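Local structure of guanine nucleotide exchange protein (Legionella pneumophila, 1XSZ) at residues E91-F96 with F139-L144; F194-V199 with S255-Y260; P203-T208 with I336-N341. The protein probably acts as a guanine nucleotide exchange factor for ADP-ribosylation factor, with a C-terminal domain that caps the active site of its Sec7 domain. One frame throughout, in Å; residues are numbered along the deposited sequence. Where two conformers were deposited one is given.

Contact 1. Residues E91-F96 with F139-L144; sequences EGLRTF and FQTIML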
loop_
_atom_site.group_PDB
_atom_site.type_symbol
_atom_site.label_atom_id
_atom_site.label_comp_id
_atom_site.label_asym_id
_atom_site.label_seq_id
_atom_site.Cartn_x
_atom_site.Cartn_y
_atom_site.Cartn_z
ATOM N N GLU A 91 -16.164 -1.087 -15.549
ATOM C CA GLU A 91 -15.109 -1.127 -16.556
ATOM C C GLU A 91 -14.039 -0.084 -16.248
ATOM O O GLU A 91 -12.849 -0.336 -16.435
ATOM C CB GLU A 91 -15.681 -0.895 -17.954
ATOM C CG GLU A 91 -14.666 -1.093 -19.080
ATOM C CD GLU A 91 -14.142 -2.521 -19.180
ATOM O OE1 GLU A 91 -13.282 -2.776 -20.051
ATOM O OE2 GLU A 91 -14.582 -3.389 -18.400
ATOM N N GLY A 92 -14.456 1.085 -15.776
ATOM C CA GLY A 92 -13.492 2.118 -15.435
ATOM C C GLY A 92 -12.603 1.649 -14.297
ATOM O O GLY A 92 -11.382 1.814 -14.339
ATOM N N LEU A 93 -13.213 1.057 -13.276
ATOM C CA LEU A 93 -12.444 0.567 -12.137
ATOM C C LEU A 93 -11.501 -0.552 -12.581
ATOM O O LEU A 93 -10.367 -0.635 -12.105
ATOM C CB LEU A 93 -13.396 0.080 -11.042
ATOM C CG LEU A 93 -12.784 -0.436 -9.735
ATOM C CD1 LEU A 93 -11.748 0.536 -9.191
ATOM C CD2 LEU A 93 -13.903 -0.632 -8.720
ATOM N N ARG A 94 -11.959 -1.415 -13.484
ATOM C CA ARG A 94 -11.114 -2.505 -13.967
ATOM C C ARG A 94 -9.896 -1.937 -14.688
ATOM O O ARG A 94 -8.766 -2.385 -14.474
ATOM C CB ARG A 94 -11.892 -3.421 -14.917
ATOM C CG ARG A 94 -11.107 -4.661 -15.329
ATOM C CD ARG A 94 -11.976 -5.628 -16.123
ATOM N NE ARG A 94 -11.349 -6.939 -16.279
ATOM C CZ ARG A 94 -10.301 -7.185 -17.060
ATOM N NH1 ARG A 94 -9.753 -6.208 -17.769
ATOM N NH2 ARG A 94 -9.802 -8.411 -17.132
ATOM N N THR A 95 -10.126 -0.949 -15.545
ATOM C CA THR A 95 -9.038 -0.323 -16.284
ATOM C C THR A 95 -8.044 0.325 -15.325
ATOM O O THR A 95 -6.826 0.198 -15.484
ATOM C CB THR A 95 -9.592 0.735 -17.253
ATOM O OG1 THR A 95 -10.400 0.085 -18.245
ATOM C CG2 THR A 95 -8.455 1.489 -17.930
ATOM N N PHE A 96 -8.568 1.004 -14.314
ATOM C CA PHE A 96 -7.727 1.666 -13.331
ATOM C C PHE A 96 -6.859 0.656 -12.570
ATOM O O PHE A 96 -5.636 0.796 -12.514
ATOM C CB PHE A 96 -8.608 2.453 -12.353
ATOM C CG PHE A 96 -7.845 3.128 -11.246
ATOM C CD1 PHE A 96 -7.705 2.513 -10.001
ATOM C CD2 PHE A 96 -7.259 4.374 -11.450
ATOM C CE1 PHE A 96 -6.987 3.142 -8.973
ATOM C CE2 PHE A 96 -6.542 5.008 -10.435
ATOM C CZ PHE A 96 -6.407 4.389 -9.192
ATOM N N PHE A 139 -14.883 0.135 -3.290
ATOM C CA PHE A 139 -14.381 -0.913 -2.417
ATOM C C PHE A 139 -15.381 -2.050 -2.236
ATOM O O PHE A 139 -14.982 -3.195 -2.040
ATOM C CB PHE A 139 -13.807 -0.336 -1.092
ATOM C CG PHE A 139 -14.821 0.050 -0.048
ATOM C CD1 PHE A 139 -15.537 -0.920 0.644
ATOM C CD2 PHE A 139 -14.966 1.387 0.329
ATOM C CE1 PHE A 139 -16.377 -0.571 1.706
ATOM C CE2 PHE A 139 -15.805 1.746 1.391
ATOM C CZ PHE A 139 -16.508 0.761 2.079
ATOM N N GLN A 140 -16.676 -1.766 -2.354
ATOM C CA GLN A 140 -17.667 -2.832 -2.261
ATOM C C GLN A 140 -17.499 -3.737 -3.492
ATOM O O GLN A 140 -17.579 -4.957 -3.384
ATOM C CB GLN A 140 -19.091 -2.257 -2.217
ATOM C CG GLN A 140 -19.477 -1.588 -0.904
ATOM C CD GLN A 140 -19.649 -2.571 0.239
ATOM O OE1 GLN A 140 -20.049 -3.714 0.035
ATOM N NE2 GLN A 140 -19.372 -2.119 1.453
ATOM N N THR A 141 -17.248 -3.142 -4.659
ATOM C CA THR A 141 -17.064 -3.927 -5.877
ATOM C C THR A 141 -15.789 -4.763 -5.793
ATOM O O THR A 141 -15.760 -5.903 -6.250
ATOM C CB THR A 141 -17.031 -3.015 -7.121
ATOM O OG1 THR A 141 -18.248 -2.258 -7.176
ATOM C CG2 THR A 141 -16.916 -3.848 -8.394
ATOM N N ILE A 142 -14.738 -4.201 -5.201
ATOM C CA ILE A 142 -13.497 -4.949 -5.030
ATOM C C ILE A 142 -13.756 -6.144 -4.098
ATOM O O ILE A 142 -13.295 -7.251 -4.365
ATOM C CB ILE A 142 -12.382 -4.031 -4.486
ATOM C CG1 ILE A 142 -11.955 -3.066 -5.598
ATOM C CG2 ILE A 142 -11.186 -4.859 -4.002
ATOM C CD1 ILE A 142 -11.078 -1.930 -5.131
ATOM N N MET A 143 -14.505 -5.936 -3.016
ATOM C CA MET A 143 -14.810 -7.054 -2.127
ATOM C C MET A 143 -15.682 -8.076 -2.850
ATOM O O MET A 143 -15.498 -9.287 -2.694
ATOM C CB MET A 143 -15.557 -6.595 -0.866
ATOM C CG MET A 143 -14.712 -5.840 0.144
ATOM S SD MET A 143 -15.524 -5.657 1.759
ATOM C CE MET A 143 -16.867 -4.573 1.347
ATOM N N LEU A 144 -16.648 -7.592 -3.624
ATOM C CA LEU A 144 -17.546 -8.480 -4.348
ATOM C C LEU A 144 -16.782 -9.341 -5.358
ATOM O O LEU A 144 -17.126 -10.503 -5.581
ATOM C CB LEU A 144 -18.640 -7.658 -5.047
ATOM C CG LEU A 144 -19.736 -8.442 -5.764
ATOM C CD1 LEU A 144 -20.439 -9.375 -4.784
ATOM C CD2 LEU A 144 -20.734 -7.462 -6.363
#
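Leu-93 is where helix 89-98 meets Thr-141 and Ile-142 of helix 131-149. Its CG stands anti to the backbone N (chi1 -178°), which carries the branched end toward helix 131-149, and one methyl makes the contact. CD2 lies 4.2 Å from CB of Thr-141 and 4.4 Å from CG1 of Ile-142, so it comes to rest against two successive residues. The backbones stay apart: CA of Leu-93 and CA of Thr-141, the nearest pair, are 9.0 Å from each other, and the meeting is a light one. One residue on, Arg-94 turns off the interface and its NE bonds to the carbonyl of Pro-193. Phe-96 packs instead against Leu-112 and Phe-116 of helix 106-123, the same helix whose Phe-116 touches Leu-93. On the other helix, Thr-141 turns its CB to Leu-93, while its OG1 is hydrogen-bonded to Leu-137 O in its own helix. That bond lets a polar residue sit in a buried site. Phe-194 lies against both Leu-93 and Thr-141. All three touching residues are buried and they meet through carbon atoms at loose van der Waals distance, so between these two segments of the Sec7 region the joint is apolar packing, without a directional bond.

Contact 2. Residues F194-V199 with S255-Y260; sequences FELNFV and SFFTGY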
loop_
_atom_site.group_PDB
_atom_site.type_symbol
_atom_site.label_atom_id
_atom_site.label_comp_id
_atom_site.label_asym_id
_atom_site.label_seq_id
_atom_site.Cartn_x
_atom_site.Cartn_y
_atom_site.Cartn_z
ATOM N N PHE A 194 -11.897 -8.786 -12.053
ATOM C CA PHE A 194 -10.888 -7.746 -12.202
ATOM C C PHE A 194 -9.548 -8.411 -12.491
ATOM O O PHE A 194 -9.331 -9.566 -12.130
ATOM C CB PHE A 194 -10.706 -6.945 -10.906
ATOM C CG PHE A 194 -11.788 -5.939 -10.636
ATOM C CD1 PHE A 194 -12.277 -5.120 -11.651
ATOM C CD2 PHE A 194 -12.276 -5.767 -9.346
ATOM C CE1 PHE A 194 -13.235 -4.145 -11.380
ATOM C CE2 PHE A 194 -13.231 -4.794 -9.067
ATOM C CZ PHE A 194 -13.712 -3.980 -10.087
ATOM N N GLU A 195 -8.661 -7.678 -13.154
ATOM C CA GLU A 195 -7.313 -8.171 -13.404
ATOM C C GLU A 195 -6.498 -7.469 -12.321
ATOM O O GLU A 195 -6.365 -6.245 -12.326
ATOM C CB GLU A 195 -6.802 -7.760 -14.787
ATOM C CG GLU A 195 -5.374 -8.237 -15.044
ATOM C CD GLU A 195 -4.832 -7.819 -16.396
ATOM O OE1 GLU A 195 -5.505 -8.077 -17.413
ATOM O OE2 GLU A 195 -3.724 -7.240 -16.441
ATOM N N LEU A 196 -5.970 -8.242 -11.380
ATOM C CA LEU A 196 -5.205 -7.677 -10.274
ATOM C C LEU A 196 -3.793 -8.230 -10.247
ATOM O O LEU A 196 -3.588 -9.432 -10.063
ATOM C CB LEU A 196 -5.905 -7.988 -8.949
ATOM C CG LEU A 196 -7.363 -7.536 -8.840
ATOM C CD1 LEU A 196 -7.969 -8.094 -7.555
ATOM C CD2 LEU A 196 -7.440 -6.017 -8.871
ATOM N N ASN A 197 -2.822 -7.346 -10.436
ATOM C CA ASN A 197 -1.418 -7.736 -10.440
ATOM C C ASN A 197 -0.710 -7.011 -9.301
ATOM O O ASN A 197 -0.429 -5.820 -9.393
ATOM C CB ASN A 197 -0.790 -7.361 -11.787
ATOM C CG ASN A 197 -1.523 -7.982 -12.969
ATOM O OD1 ASN A 197 -1.862 -7.296 -13.937
ATOM N ND2 ASN A 197 -1.767 -9.282 -12.896
ATOM N N PHE A 198 -0.436 -7.734 -8.221
ATOM C CA PHE A 198 0.234 -7.151 -7.063
ATOM C C PHE A 198 1.737 -7.361 -7.088
ATOM O O PHE A 198 2.234 -8.307 -7.703
ATOM C CB PHE A 198 -0.303 -7.765 -5.765
ATOM C CG PHE A 198 -1.732 -7.418 -5.474
ATOM C CD1 PHE A 198 -2.769 -8.248 -5.898
ATOM C CD2 PHE A 198 -2.047 -6.245 -4.799
ATOM C CE1 PHE A 198 -4.094 -7.908 -5.652
ATOM C CE2 PHE A 198 -3.371 -5.895 -4.549
ATOM C CZ PHE A 198 -4.397 -6.730 -4.977
ATOM N N VAL A 199 2.458 -6.469 -6.417
ATOM C CA VAL A 199 3.907 -6.594 -6.309
ATOM C C VAL A 199 4.155 -7.853 -5.474
ATOM O O VAL A 199 3.334 -8.209 -4.634
ATOM C CB VAL A 199 4.531 -5.377 -5.578
ATOM C CG1 VAL A 199 4.267 -4.106 -6.362
ATOM C CG2 VAL A 199 3.954 -5.252 -4.169
ATOM N N SER A 255 -9.472 -5.263 5.903
ATOM C CA SER A 255 -9.238 -6.490 6.655
ATOM C C SER A 255 -9.758 -7.667 5.819
ATOM O O SER A 255 -9.117 -8.712 5.722
ATOM C CB SER A 255 -9.972 -6.430 7.999
ATOM O OG SER A 255 -9.858 -7.652 8.704
ATOM N N PHE A 256 -10.923 -7.478 5.208
ATOM C CA PHE A 256 -11.550 -8.488 4.363
ATOM C C PHE A 256 -10.680 -8.766 3.132
ATOM O O PHE A 256 -10.343 -9.908 2.824
ATOM C CB PHE A 256 -12.934 -7.954 3.942
ATOM C CG PHE A 256 -13.681 -8.806 2.941
ATOM C CD1 PHE A 256 -13.306 -8.846 1.598
ATOM C CD2 PHE A 256 -14.827 -9.497 3.332
ATOM C CE1 PHE A 256 -14.064 -9.555 0.662
ATOM C CE2 PHE A 256 -15.591 -10.206 2.409
ATOM C CZ PHE A 256 -15.209 -10.234 1.065
ATOM N N PHE A 257 -10.294 -7.699 2.450
ATOM C CA PHE A 257 -9.531 -7.811 1.218
ATOM C C PHE A 257 -8.087 -8.295 1.343
ATOM O O PHE A 257 -7.633 -9.110 0.529
ATOM C CB PHE A 257 -9.575 -6.449 0.508
ATOM C CG PHE A 257 -8.989 -6.442 -0.882
ATOM C CD1 PHE A 257 -9.453 -7.318 -1.863
ATOM C CD2 PHE A 257 -8.005 -5.516 -1.219
ATOM C CE1 PHE A 257 -8.943 -7.271 -3.165
ATOM C CE2 PHE A 257 -7.491 -5.463 -2.516
ATOM C CZ PHE A 257 -7.962 -6.342 -3.487
ATOM N N THR A 258 -7.386 -7.818 2.371
ATOM C CA THR A 258 -5.964 -8.127 2.541
ATOM C C THR A 258 -5.533 -8.816 3.832
ATOM O O THR A 258 -4.380 -9.241 3.939
ATOM C CB THR A 258 -5.121 -6.840 2.481
ATOM O OG1 THR A 258 -5.344 -6.077 3.676
ATOM C CG2 THR A 258 -5.496 -5.983 1.270
ATOM N N GLY A 259 -6.424 -8.893 4.815
ATOM C CA GLY A 259 -6.073 -9.499 6.093
ATOM C C GLY A 259 -5.437 -8.482 7.030
ATOM O O GLY A 259 -4.962 -8.813 8.115
ATOM N N TYR A 260 -5.443 -7.224 6.612
ATOM C CA TYR A 260 -4.863 -6.124 7.366
ATOM C C TYR A 260 -5.440 -6.028 8.777
ATOM O O TYR A 260 -6.664 -6.078 8.963
ATOM C CB TYR A 260 -5.126 -4.825 6.596
ATOM C CG TYR A 260 -4.526 -3.558 7.160
ATOM C CD1 TYR A 260 -3.169 -3.470 7.491
ATOM C CD2 TYR A 260 -5.306 -2.404 7.277
ATOM C CE1 TYR A 260 -2.612 -2.258 7.916
ATOM C CE2 TYR A 260 -4.763 -1.203 7.694
ATOM C CZ TYR A 260 -3.422 -1.127 8.013
ATOM O OH TYR A 260 -2.902 0.075 8.426
#
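Phe-198 carries its CG anti to the carbonyl carbon (chi1 -67°), whereas Phe-257 holds its CG anti to the backbone N (chi1 -172°), and these two settings send the rings toward each other from opposite directions. Their para carbons meet: CZ of Phe-198 is 3.9 Å from CZ of Phe-257. Seen from Phe-198, the incoming carbon arrives at the ring edge, near the ring plane; seen from Phe-257, the approach is oblique. Leu-196 adds a second touch two residues earlier in the extended chain. Its CD1 reaches the rim of the Phe-257 ring near the plane, 4.4 Å from CZ. The backbones stay well apart, with CA of Phe-198 and CA of Thr-258 separated by 11.5 Å, and the span is bridged by side chains. On the helix side, Phe-257 sits just before the end of helix 252-258. Gly-259 leaves the helix with a positive phi of 86°, yet its N still bonds to Ser-255 O at 2.8 Å. Thr-258 OG1, also bonded to Leu-254 O within the helix, accepts from the N of Tyr-260 at 3.2 Å, an ST turn that leads the chain into strand 260-268. Ile-109 and Leu-102 pack on Phe-198 and Ile-142 on Phe-257, so Sec7 residues reach both rings, and Phe-290 of the capping region also meets Phe-198. Between 194-199 and 255-260 the contact is made by carbon atoms. Only Phe-257 of the three is buried, and with one CZ-to-CZ touch and one methyl touch the hold is modest and weakly directional.

Contact 3. Residues P203-T208 with I336-N341; sequences PGYELT and IKAYDN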
loop_
_atom_site.group_PDB
_atom_site.type_symbol
_atom_site.label_atom_id
_atom_site.label_comp_id
_atom_site.label_asym_id
_atom_site.label_seq_id
_atom_site.Cartn_x
_atom_site.Cartn_y
_atom_site.Cartn_z
ATOM N N PRO A 203 8.290 -2.505 0.188
ATOM C CA PRO A 203 9.433 -1.794 0.769
ATOM C C PRO A 203 9.662 -2.153 2.237
ATOM O O PRO A 203 8.711 -2.388 2.988
ATOM C CB PRO A 203 9.055 -0.320 0.600
ATOM C CG PRO A 203 8.166 -0.333 -0.607
ATOM C CD PRO A 203 7.326 -1.561 -0.410
ATOM N N GLY A 204 10.935 -2.197 2.621
ATOM C CA GLY A 204 11.291 -2.484 4.001
ATOM C C GLY A 204 11.586 -3.935 4.307
ATOM O O GLY A 204 12.043 -4.684 3.447
ATOM N N TYR A 205 11.324 -4.324 5.548
ATOM C CA TYR A 205 11.539 -5.690 6.004
ATOM C C TYR A 205 10.205 -6.414 6.077
ATOM O O TYR A 205 9.250 -5.899 6.670
ATOM C CB TYR A 205 12.120 -5.709 7.427
ATOM C CG TYR A 205 13.372 -4.893 7.643
ATOM C CD1 TYR A 205 14.612 -5.360 7.219
ATOM C CD2 TYR A 205 13.317 -3.666 8.296
ATOM C CE1 TYR A 205 15.769 -4.624 7.442
ATOM C CE2 TYR A 205 14.464 -2.919 8.524
ATOM C CZ TYR A 205 15.689 -3.404 8.096
ATOM O OH TYR A 205 16.822 -2.673 8.341
ATOM N N GLU A 206 10.120 -7.588 5.464
ATOM C CA GLU A 206 8.893 -8.353 5.558
ATOM C C GLU A 206 9.186 -9.694 6.189
ATOM O O GLU A 206 10.108 -10.399 5.769
ATOM C CB GLU A 206 8.238 -8.604 4.198
ATOM C CG GLU A 206 6.907 -9.346 4.362
ATOM C CD GLU A 206 6.221 -9.708 3.059
ATOM O OE1 GLU A 206 5.074 -10.198 3.129
ATOM O OE2 GLU A 206 6.817 -9.515 1.979
ATOM N N LEU A 207 8.422 -10.020 7.224
ATOM C CA LEU A 207 8.530 -11.302 7.882
ATOM C C LEU A 207 7.227 -12.003 7.524
ATOM O O LEU A 207 6.136 -11.435 7.671
ATOM C CB LEU A 207 8.637 -11.145 9.402
ATOM C CG LEU A 207 9.882 -10.414 9.906
ATOM C CD1 LEU A 207 9.567 -8.938 10.106
ATOM C CD2 LEU A 207 10.362 -11.038 11.216
ATOM N N THR A 208 7.325 -13.223 7.025
ATOM C CA THR A 208 6.138 -13.976 6.673
ATOM C C THR A 208 6.515 -15.434 6.521
ATOM O O THR A 208 7.476 -15.767 5.822
ATOM C CB THR A 208 5.490 -13.443 5.366
ATOM O OG1 THR A 208 4.309 -14.205 5.092
ATOM C CG2 THR A 208 6.447 -13.550 4.177
ATOM N N ILE A 336 19.739 -3.997 4.981
ATOM C CA ILE A 336 20.333 -5.289 5.285
ATOM C C ILE A 336 21.479 -5.139 6.282
ATOM O O ILE A 336 21.554 -5.889 7.257
ATOM C CB ILE A 336 20.823 -5.967 3.986
ATOM C CG1 ILE A 336 19.611 -6.458 3.188
ATOM C CG2 ILE A 336 21.753 -7.136 4.308
ATOM C CD1 ILE A 336 19.910 -6.787 1.730
ATOM N N LYS A 337 22.357 -4.167 6.060
ATOM C CA LYS A 337 23.471 -3.969 6.980
ATOM C C LYS A 337 22.995 -3.590 8.379
ATOM O O LYS A 337 23.515 -4.094 9.372
ATOM C CB LYS A 337 24.432 -2.908 6.437
ATOM C CG LYS A 337 25.276 -3.415 5.275
ATOM C CD LYS A 337 26.304 -2.392 4.819
ATOM C CE LYS A 337 25.655 -1.210 4.131
ATOM N NZ LYS A 337 26.684 -0.289 3.566
ATOM N N ALA A 338 21.991 -2.722 8.462
ATOM C CA ALA A 338 21.477 -2.310 9.764
ATOM C C ALA A 338 20.880 -3.507 10.500
ATOM O O ALA A 338 21.100 -3.690 11.701
ATOM C CB ALA A 338 20.429 -1.212 9.593
ATOM N N TYR A 339 20.128 -4.326 9.776
ATOM C CA TYR A 339 19.510 -5.510 10.355
ATOM C C TYR A 339 20.583 -6.499 10.811
ATOM O O TYR A 339 20.523 -7.018 11.927
ATOM C CB TYR A 339 18.593 -6.162 9.318
ATOM C CG TYR A 339 18.018 -7.498 9.726
ATOM C CD1 TYR A 339 16.907 -7.579 10.569
ATOM C CD2 TYR A 339 18.563 -8.684 9.236
ATOM C CE1 TYR A 339 16.350 -8.812 10.905
ATOM C CE2 TYR A 339 18.017 -9.918 9.565
ATOM C CZ TYR A 339 16.908 -9.977 10.397
ATOM O OH TYR A 339 16.357 -11.202 10.686
ATOM N N ASP A 340 21.566 -6.763 9.956
ATOM C CA ASP A 340 22.624 -7.698 10.323
ATOM C C ASP A 340 23.405 -7.203 11.538
ATOM O O ASP A 340 23.821 -8.005 12.379
ATOM C CB ASP A 340 23.586 -7.927 9.153
ATOM C CG ASP A 340 23.000 -8.819 8.071
ATOM O OD1 ASP A 340 21.917 -9.415 8.266
ATOM O OD2 ASP A 340 23.647 -8.936 7.007
ATOM N N ASN A 341 23.613 -5.894 11.628
ATOM C CA ASN A 341 24.335 -5.330 12.762
ATOM C C ASN A 341 23.540 -5.542 14.041
ATOM O O ASN A 341 24.110 -5.869 15.085
ATOM C CB ASN A 341 24.616 -3.843 12.543
ATOM C CG ASN A 341 25.667 -3.610 11.481
ATOM O OD1 ASN A 341 26.467 -4.499 11.181
ATOM N ND2 ASN A 341 25.686 -2.410 10.914
#
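Tyr-205 and Tyr-339 cross at a slant, their ring planes 37° apart and their centroids separated by 5.9 Å. The closest touch is between ring and beta carbon: CE1 of Tyr-205 lies 3.7 Å from CB of Tyr-339. Tyr-205 projects from strand 204-208 and its phenol runs up to the helix backbone, where OH is 4.0 Å from the N of Tyr-339 and 4.1 Å from CB of Ala-338. There the hydroxyl donates a hydrogen bond to the carbonyl of Leu-335, one residue ahead of the segment. The buried oxygen is thereby satisfied, and the ring is pinned at both ends, by the strand and by the helix. Tyr-339 takes the other route: with CG anti to its backbone N (chi1 173°), its ring swings off the helix toward the sheet, where Phe-324 of the edge strand 323-325 meets it edge-to-face. Helix 306-315 also packs here, its Ala-311 on both Tyr-205 and Ala-338 and its Ala-314 on Tyr-339. Helix 332-351 is in this way laid against the antiparallel sheet of the capping region. The ring of Tyr-205 against the CB of Tyr-339 supplies the main contact, and the bond from the hydroxyl to Leu-335 O fixes where that ring meets the helix.

How the contacts relate
Contacts 1 and 3 are both buried, whereas contact 2 is only partly so and lies nearest the centre of the chain. Contact 1 joins two helices within the Sec7 region and contact 3 a strand and a helix within the capping region; their centres are about 34 Å apart, on opposite sides of the chain's centre. Contact 2 lies against contact 1, with Phe-257 CE1 3.4 Å from Ile-142 CG2 and Phe-194 CZ packed on Leu-93, and is joined to contact 3 through the chain alone, its connector running on toward strand 204-208. One leucine methyl makes contact 1, phenylalanine rings and a leucine methyl contact 2, and tyrosines, one with a bonded hydroxyl, contact 3.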